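Local atomic coordinates of YecR (Salmonella typhimurium, PDB entry 7BGL), a protein that is of unknown function but, as a YecR-like lipoprotein, probably resides at the bacterial envelope, here packed against other proteins in a large 78-chain assembly. Residues C[31-36]-C[94-98]; C[74-78]-C[90-94]; C[21-25]-C[35-39]. All coordinates share one frame; numbering follows the deposited sequence.

Contact 1: C[31-36]-C[94-98]; sequences SGIVRL and LSWQC
W96 and L36 meet on the face of the sheet that looks toward helix 52-63. The leucine reaches the pyrrole corner of the indole obliquely, its CD1 3.6 Å from W96 NE1. W96 has CG anti to its carbonyl carbon (chi1 -50°), which lays the ring beside the neighbouring strand: V34 O sits at the ring's edge, in its plane, 3.7 Å from W96 CD1. The same carbonyl accepts the backbone N-H of W96, while V34 N gives a nearly straight bond to W96 O (175° at the hydrogen). Further along this face V34 CG2 lies 3.6 Å from C98 SG, the sulfur that is disulfide-bonded to C61. H54, S53 and A57 of helix 52-63 lie against the indole, so the tryptophan is buried between sheet and helix.

On the other face the contacts are thinner. I33 and Q97 approach at a slant, with I33 CD1 4.2 Å from Q97 CG. I33 CG2 lies over the centre of one face of the R35 guanidinium, 3.9 Å above its plane, and S95 CB stands at its edge, 4.2 Å from R35 NE. R35 NH2 is hydrogen-bonded to the backbone of another protein's chain, and I33, S95 and Q97 also pack on a chain of another protein, so this face is turned to partners.

G32 closes the register, its carbonyl taking C98 N at 2.9 Å. Just there G32 and I33 both face S28, a G1 beta bulge. Strands 33-41 and 87-97 form the antiparallel central pair of a four-stranded sheet backed by a helix.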
loop_
_atom_site.group_PDB
_atom_site.type_symbol
_atom_site.label_atom_id
_atom_site.label_comp_id
_atom_site.label_asym_id
_atom_site.label_seq_id
_atom_site.Cartn_x
_atom_site.Cartn_y
_atom_site.Cartn_z
ATOM N N SER C 31 -67.583 2.420 -72.427
ATOM C CA SER C 31 -67.828 1.010 -72.146
ATOM C C SER C 31 -69.193 0.567 -72.665
ATOM O O SER C 31 -69.517 -0.623 -72.559
ATOM C CB SER C 31 -67.723 0.672 -70.650
ATOM O OG SER C 31 -68.787 1.258 -69.919
ATOM N N GLY C 32 -70.000 1.470 -73.220
ATOM C CA GLY C 32 -71.279 1.098 -73.795
ATOM C C GLY C 32 -72.202 0.398 -72.820
ATOM O O GLY C 32 -72.636 -0.731 -73.071
ATOM N N ILE C 33 -72.513 1.054 -71.705
ATOM C CA ILE C 33 -73.276 0.446 -70.621
ATOM C C ILE C 33 -74.620 1.151 -70.499
ATOM O O ILE C 33 -74.678 2.382 -70.403
ATOM C CB ILE C 33 -72.512 0.501 -69.286
ATOM C CG1 ILE C 33 -71.201 -0.280 -69.393
ATOM C CG2 ILE C 33 -73.369 -0.049 -68.159
ATOM C CD1 ILE C 33 -71.389 -1.746 -69.708
ATOM N N VAL C 34 -75.696 0.368 -70.489
ATOM C CA VAL C 34 -77.047 0.876 -70.293
ATOM C C VAL C 34 -77.602 0.276 -69.010
ATOM O O VAL C 34 -77.503 -0.935 -68.787
ATOM C CB VAL C 34 -77.963 0.548 -71.490
ATOM C CG1 VAL C 34 -79.397 0.948 -71.185
ATOM C CG2 VAL C 34 -77.464 1.242 -72.746
ATOM N N ARG C 35 -78.174 1.123 -68.160
ATOM C CA ARG C 35 -78.719 0.692 -66.880
ATOM C C ARG C 35 -80.168 1.138 -66.775
ATOM O O ARG C 35 -80.469 2.322 -66.955
ATOM C CB ARG C 35 -77.906 1.260 -65.711
ATOM C CG ARG C 35 -76.458 0.807 -65.680
ATOM C CD ARG C 35 -76.092 0.240 -64.319
ATOM N NE ARG C 35 -74.816 -0.463 -64.342
ATOM C CZ ARG C 35 -73.636 0.122 -64.190
ATOM N NH1 ARG C 35 -73.531 1.427 -64.002
ATOM N NH2 ARG C 35 -72.533 -0.621 -64.226
ATOM N N LEU C 36 -81.052 0.189 -66.478
ATOM C CA LEU C 36 -82.462 0.458 -66.250
ATOM C C LEU C 36 -82.800 0.135 -64.802
ATOM O O LEU C 36 -82.170 -0.724 -64.184
ATOM C CB LEU C 36 -83.348 -0.365 -67.191
ATOM C CG LEU C 36 -82.831 -0.562 -68.617
ATOM C CD1 LEU C 36 -83.759 -1.472 -69.405
ATOM C CD2 LEU C 36 -82.665 0.776 -69.318
ATOM N N LEU C 94 -81.070 -3.362 -63.961
ATOM C CA LEU C 94 -80.756 -4.267 -65.060
ATOM C C LEU C 94 -79.684 -3.613 -65.916
ATOM O O LEU C 94 -79.842 -2.460 -66.337
ATOM C CB LEU C 94 -82.002 -4.579 -65.894
ATOM C CG LEU C 94 -83.115 -5.356 -65.189
ATOM C CD1 LEU C 94 -84.328 -5.496 -66.095
ATOM C CD2 LEU C 94 -82.617 -6.720 -64.738
ATOM N N SER C 95 -78.604 -4.341 -66.173
ATOM C CA SER C 95 -77.469 -3.823 -66.922
ATOM C C SER C 95 -77.388 -4.490 -68.289
ATOM O O SER C 95 -77.684 -5.679 -68.431
ATOM C CB SER C 95 -76.162 -4.045 -66.158
ATOM O OG SER C 95 -75.990 -5.413 -65.829
ATOM N N TRP C 96 -76.998 -3.709 -69.293
ATOM C CA TRP C 96 -76.847 -4.189 -70.658
ATOM C C TRP C 96 -75.563 -3.620 -71.240
ATOM O O TRP C 96 -75.226 -2.456 -71.002
ATOM C CB TRP C 96 -78.042 -3.787 -71.534
ATOM C CG TRP C 96 -79.377 -4.109 -70.929
ATOM C CD1 TRP C 96 -79.981 -3.469 -69.885
ATOM C CD2 TRP C 96 -80.272 -5.151 -71.332
ATOM N NE1 TRP C 96 -81.196 -4.049 -69.615
ATOM C CE2 TRP C 96 -81.399 -5.084 -70.489
ATOM C CE3 TRP C 96 -80.230 -6.134 -72.326
ATOM C CZ2 TRP C 96 -82.473 -5.962 -70.607
ATOM C CZ3 TRP C 96 -81.298 -7.004 -72.443
ATOM C CH2 TRP C 96 -82.402 -6.913 -71.588
ATOM N N GLN C 97 -74.852 -4.445 -72.001
ATOM C CA GLN C 97 -73.604 -4.053 -72.647
ATOM C C GLN C 97 -73.849 -3.986 -74.149
ATOM O O GLN C 97 -73.949 -5.023 -74.813
ATOM C CB GLN C 97 -72.484 -5.034 -72.310
ATOM C CG GLN C 97 -71.107 -4.595 -72.778
ATOM C CD GLN C 97 -70.614 -5.395 -73.967
ATOM O OE1 GLN C 97 -71.016 -6.541 -74.167
ATOM N NE2 GLN C 97 -69.736 -4.795 -74.761
ATOM N N CYS C 98 -73.948 -2.771 -74.681
ATOM C CA CYS C 98 -74.188 -2.605 -76.106
ATOM C C CYS C 98 -73.011 -3.145 -76.908
ATOM O O CYS C 98 -71.847 -2.948 -76.547
ATOM C CB CYS C 98 -74.424 -1.133 -76.441
ATOM S SG CYS C 98 -75.724 -0.321 -75.480
#

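Contact 2: C[74-78]-C[90-94]; sequences QPVGT and TRFTL
F92 lays its ring over G77 on the opposite strand. Its CB is the first atom to meet that strand, 3.8 Å from V76 O. CG comes next, above G77 CA, and from there the CD2-CE2 side of the ring lies over the glycine: CD2 is 3.6 Å from G77 CA and CE2 is 3.8 Å from the same atom. The CA stands 4.1 Å from the ring centroid and 29° off the ring normal, a CH-pi contact over the face. With CG anti to the carbonyl carbon (chi1 -72°), the phenyl group runs over the backbone of the adjoining strand, and G77, having no side chain, lets it come down onto the main chain. Q40 of strand 33-41 also touches F92.

This is the beta hairpin of strands 76-82 and 87-97, in which 76-82 is the outermost strand of the sheet within the chain. V76 and T93 form one hydrogen-bonded pair and T78 and R91 the next, with G77 and F92 the non-hydrogen-bonded pair between them. The bonds differ in direction: V76 N lies in the plane of the T93 carbonyl, on a lone pair of its oxygen, whereas R91 N approaches T78 O from 40° above the carbonyl plane.

The reverse face carries V76, T93, T78 and R91. T93 OG1, held between its own backbone N and carbonyl carbon, comes within 3.2 Å of V76 CB. R91 touches mainly through CB, 3.5 Å from T78 O, before its chain bends off. Residues V76, T78 and T93 pack against the chain of another protein. Beyond the last backbone bond, P75 CB meets L94 CD2 at 4.0 Å, and both residues rest on Y38.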
loop_
_atom_site.group_PDB
_atom_site.type_symbol
_atom_site.label_atom_id
_atom_site.label_comp_id
_atom_site.label_asym_id
_atom_site.label_seq_id
_atom_site.Cartn_x
_atom_site.Cartn_y
_atom_site.Cartn_z
ATOM N N GLN C 74 -77.269 -9.960 -63.896
ATOM C CA GLN C 74 -78.347 -10.362 -63.009
ATOM C C GLN C 74 -78.918 -9.136 -62.314
ATOM O O GLN C 74 -78.197 -8.161 -62.074
ATOM C CB GLN C 74 -77.848 -11.363 -61.957
ATOM C CG GLN C 74 -78.945 -12.098 -61.209
ATOM C CD GLN C 74 -78.424 -12.831 -59.988
ATOM O OE1 GLN C 74 -77.266 -12.672 -59.602
ATOM N NE2 GLN C 74 -79.279 -13.639 -59.373
ATOM N N PRO C 75 -80.208 -9.153 -61.983
ATOM C CA PRO C 75 -80.807 -7.991 -61.317
ATOM C C PRO C 75 -80.131 -7.703 -59.984
ATOM O O PRO C 75 -79.740 -8.615 -59.253
ATOM C CB PRO C 75 -82.274 -8.401 -61.129
ATOM C CG PRO C 75 -82.290 -9.891 -61.288
ATOM C CD PRO C 75 -81.198 -10.206 -62.257
ATOM N N VAL C 76 -79.998 -6.416 -59.674
ATOM C CA VAL C 76 -79.393 -5.950 -58.434
ATOM C C VAL C 76 -80.426 -5.132 -57.675
ATOM O O VAL C 76 -81.008 -4.191 -58.228
ATOM C CB VAL C 76 -78.125 -5.119 -58.695
ATOM C CG1 VAL C 76 -77.617 -4.515 -57.400
ATOM C CG2 VAL C 76 -77.051 -5.979 -59.346
ATOM N N GLY C 77 -80.652 -5.487 -56.413
ATOM C CA GLY C 77 -81.627 -4.790 -55.598
ATOM C C GLY C 77 -81.028 -4.105 -54.389
ATOM O O GLY C 77 -80.503 -4.766 -53.488
ATOM N N THR C 78 -81.102 -2.776 -54.356
ATOM C CA THR C 78 -80.610 -1.982 -53.239
ATOM C C THR C 78 -81.745 -1.126 -52.698
ATOM O O THR C 78 -82.458 -0.475 -53.468
ATOM C CB THR C 78 -79.435 -1.094 -53.661
ATOM O OG1 THR C 78 -79.880 -0.139 -54.633
ATOM C CG2 THR C 78 -78.318 -1.938 -54.260
ATOM N N THR C 90 -87.443 -0.859 -52.699
ATOM C CA THR C 90 -86.226 -1.502 -53.173
ATOM C C THR C 90 -86.046 -1.200 -54.652
ATOM O O THR C 90 -86.986 -1.353 -55.438
ATOM C CB THR C 90 -86.267 -3.017 -52.946
ATOM O OG1 THR C 90 -86.406 -3.289 -51.546
ATOM C CG2 THR C 90 -84.993 -3.666 -53.460
ATOM N N ARG C 91 -84.844 -0.773 -55.028
ATOM C CA ARG C 91 -84.529 -0.488 -56.421
ATOM C C ARG C 91 -83.807 -1.679 -57.037
ATOM O O ARG C 91 -82.800 -2.148 -56.499
ATOM C CB ARG C 91 -83.664 0.769 -56.535
ATOM C CG ARG C 91 -84.387 2.055 -56.178
ATOM C CD ARG C 91 -85.240 2.543 -57.336
ATOM N NE ARG C 91 -85.930 3.787 -57.016
ATOM C CZ ARG C 91 -85.363 4.985 -57.040
ATOM N NH1 ARG C 91 -84.091 5.140 -57.365
ATOM N NH2 ARG C 91 -86.092 6.053 -56.730
ATOM N N PHE C 92 -84.325 -2.164 -58.163
ATOM C CA PHE C 92 -83.725 -3.271 -58.892
ATOM C C PHE C 92 -83.193 -2.754 -60.219
ATOM O O PHE C 92 -83.910 -2.066 -60.956
ATOM C CB PHE C 92 -84.737 -4.396 -59.118
ATOM C CG PHE C 92 -85.069 -5.170 -57.876
ATOM C CD1 PHE C 92 -86.114 -4.775 -57.059
ATOM C CD2 PHE C 92 -84.335 -6.288 -57.523
ATOM C CE1 PHE C 92 -86.422 -5.484 -55.914
ATOM C CE2 PHE C 92 -84.637 -7.000 -56.379
ATOM C CZ PHE C 92 -85.682 -6.597 -55.573
ATOM N N THR C 93 -81.940 -3.087 -60.518
ATOM C CA THR C 93 -81.243 -2.578 -61.687
ATOM C C THR C 93 -80.959 -3.699 -62.678
ATOM O O THR C 93 -80.654 -4.832 -62.297
ATOM C CB THR C 93 -79.927 -1.901 -61.292
ATOM O OG1 THR C 93 -78.991 -2.891 -60.849
ATOM C CG2 THR C 93 -80.158 -0.894 -60.176
ATOM N N LEU C 94 -81.070 -3.362 -63.961
ATOM C CA LEU C 94 -80.756 -4.267 -65.060
ATOM C C LEU C 94 -79.684 -3.613 -65.916
ATOM O O LEU C 94 -79.842 -2.460 -66.337
ATOM C CB LEU C 94 -82.002 -4.579 -65.894
ATOM C CG LEU C 94 -83.115 -5.356 -65.189
ATOM C CD1 LEU C 94 -84.328 -5.496 -66.095
ATOM C CD2 LEU C 94 -82.617 -6.720 -64.738
#

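Contact 3: C[21-25]-C[35-39]; sequences QAQVS and RLTYN
S25 grips R35 O with two donors: S25 N bonds to it at 2.8 Å, and S25 OG adds a weak bond. That hydroxyl sits between its own backbone N and carbonyl carbon (chi1 50°), which turns it back onto the neighbouring strand, and S25 CB packs 3.5 Å from T37 CG2. Two residues back along the first strand, Q23 pairs with T37, T37 N reaching Q23 O at 2.8 Å and Q23 N returning to T37 O at 3.1 Å.

These backbone bonds and the buried residues A22 and L36 make up the close side of the contact. A22 touches Y38 through its methyl, CB lying 3.7 Å from Y38 CB, while L36 rests on S53 and T56 of helix 52-63. V24 touches T56 and E60 of the same helix.

Q21, Q23 and S25 form the exposed side. Separately, the R35 guanidinium leads away to the backbone of another protein's chain. The short segments 23-25 and 35-39 run antiparallel at a wide 124°. Strands 23-28 and 33-41 make an antiparallel beta hairpin that forms one edge of the sheet within the chain.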
loop_
_atom_site.group_PDB
_atom_site.type_symbol
_atom_site.label_atom_id
_atom_site.label_comp_id
_atom_site.label_asym_id
_atom_site.label_seq_id
_atom_site.Cartn_x
_atom_site.Cartn_y
_atom_site.Cartn_z
ATOM N N GLN C 21 -93.483 -1.280 -65.141
ATOM C CA GLN C 21 -92.898 0.032 -65.419
ATOM C C GLN C 21 -91.422 0.087 -65.010
ATOM O O GLN C 21 -91.012 0.828 -64.113
ATOM C CB GLN C 21 -93.705 1.135 -64.723
ATOM C CG GLN C 21 -95.200 1.063 -64.987
ATOM C CD GLN C 21 -95.972 0.498 -63.811
ATOM O OE1 GLN C 21 -95.577 0.662 -62.656
ATOM N NE2 GLN C 21 -97.080 -0.175 -64.099
ATOM N N ALA C 22 -90.629 -0.726 -65.704
ATOM C CA ALA C 22 -89.177 -0.681 -65.588
ATOM C C ALA C 22 -88.631 0.307 -66.614
ATOM O O ALA C 22 -88.786 0.102 -67.823
ATOM C CB ALA C 22 -88.571 -2.069 -65.797
ATOM N N GLN C 23 -87.994 1.371 -66.134
ATOM C CA GLN C 23 -87.528 2.464 -66.976
ATOM C C GLN C 23 -86.003 2.474 -67.045
ATOM O O GLN C 23 -85.318 1.656 -66.427
ATOM C CB GLN C 23 -88.060 3.803 -66.457
ATOM C CG GLN C 23 -89.552 3.811 -66.170
ATOM C CD GLN C 23 -89.865 3.525 -64.714
ATOM O OE1 GLN C 23 -88.988 3.592 -63.854
ATOM N NE2 GLN C 23 -91.122 3.205 -64.432
ATOM N N VAL C 24 -85.475 3.428 -67.814
ATOM C CA VAL C 24 -84.039 3.590 -68.012
ATOM C C VAL C 24 -83.505 4.586 -66.993
ATOM O O VAL C 24 -84.209 5.508 -66.566
ATOM C CB VAL C 24 -83.728 4.042 -69.454
ATOM C CG1 VAL C 24 -82.228 4.030 -69.704
ATOM C CG2 VAL C 24 -84.455 3.160 -70.458
ATOM N N SER C 25 -82.246 4.403 -66.598
ATOM C CA SER C 25 -81.612 5.282 -65.623
ATOM C C SER C 25 -80.206 5.731 -65.993
ATOM O O SER C 25 -79.717 6.693 -65.391
ATOM C CB SER C 25 -81.557 4.604 -64.246
ATOM O OG SER C 25 -81.019 3.296 -64.344
ATOM N N ARG C 35 -78.174 1.123 -68.160
ATOM C CA ARG C 35 -78.719 0.692 -66.880
ATOM C C ARG C 35 -80.168 1.138 -66.775
ATOM O O ARG C 35 -80.469 2.322 -66.955
ATOM C CB ARG C 35 -77.906 1.260 -65.711
ATOM C CG ARG C 35 -76.458 0.807 -65.680
ATOM C CD ARG C 35 -76.092 0.240 -64.319
ATOM N NE ARG C 35 -74.816 -0.463 -64.342
ATOM C CZ ARG C 35 -73.636 0.122 -64.190
ATOM N NH1 ARG C 35 -73.531 1.427 -64.002
ATOM N NH2 ARG C 35 -72.533 -0.621 -64.226
ATOM N N LEU C 36 -81.052 0.189 -66.478
ATOM C CA LEU C 36 -82.462 0.458 -66.250
ATOM C C LEU C 36 -82.800 0.135 -64.802
ATOM O O LEU C 36 -82.170 -0.724 -64.184
ATOM C CB LEU C 36 -83.348 -0.365 -67.191
ATOM C CG LEU C 36 -82.831 -0.562 -68.617
ATOM C CD1 LEU C 36 -83.759 -1.472 -69.405
ATOM C CD2 LEU C 36 -82.665 0.776 -69.318
ATOM N N THR C 37 -83.794 0.831 -64.259
ATOM C CA THR C 37 -84.175 0.657 -62.866
ATOM C C THR C 37 -85.684 0.506 -62.745
ATOM O O THR C 37 -86.449 1.106 -63.505
ATOM C CB THR C 37 -83.708 1.836 -62.001
ATOM O OG1 THR C 37 -84.271 3.053 -62.505
ATOM C CG2 THR C 37 -82.192 1.939 -62.015
ATOM N N TYR C 38 -86.104 -0.305 -61.776
ATOM C CA TYR C 38 -87.511 -0.424 -61.427
ATOM C C TYR C 38 -87.642 -0.542 -59.915
ATOM O O TYR C 38 -86.670 -0.808 -59.203
ATOM C CB TYR C 38 -88.189 -1.607 -62.137
ATOM C CG TYR C 38 -87.496 -2.941 -61.987
ATOM C CD1 TYR C 38 -86.416 -3.280 -62.790
ATOM C CD2 TYR C 38 -87.941 -3.875 -61.061
ATOM C CE1 TYR C 38 -85.787 -4.502 -62.663
ATOM C CE2 TYR C 38 -87.319 -5.101 -60.928
ATOM C CZ TYR C 38 -86.243 -5.410 -61.732
ATOM O OH TYR C 38 -85.619 -6.629 -61.601
ATOM N N ASN C 39 -88.859 -0.317 -59.427
ATOM C CA ASN C 39 -89.125 -0.205 -58.002
ATOM C C ASN C 39 -89.939 -1.392 -57.501
ATOM O O ASN C 39 -90.722 -1.991 -58.243
ATOM C CB ASN C 39 -89.871 1.095 -57.686
ATOM C CG ASN C 39 -89.127 2.324 -58.165
ATOM O OD1 ASN C 39 -87.927 2.272 -58.432
ATOM N ND2 ASN C 39 -89.839 3.439 -58.279
#

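How the contacts relate
The three contacts step across one antiparallel sheet in the order 23-28, 33-41, 87-97, 76-82, each joining two neighbouring strands. Contact 1 is the middle seam and contacts 2 and 3 are the two hairpins flanking it. Contact 1 shares L94 with contact 2 and R35 and L36 with contact 3; its centre lies about 13 Å from that of contact 2 and about 12 Å from that of contact 3. The hairpin centres are about 9 Å apart, because the central strands stay side by side beyond contact 1: F92 N probably bonds to Y38 O at 2.9 Å, and L94 CG packs 3.8 Å from Y38 CE1.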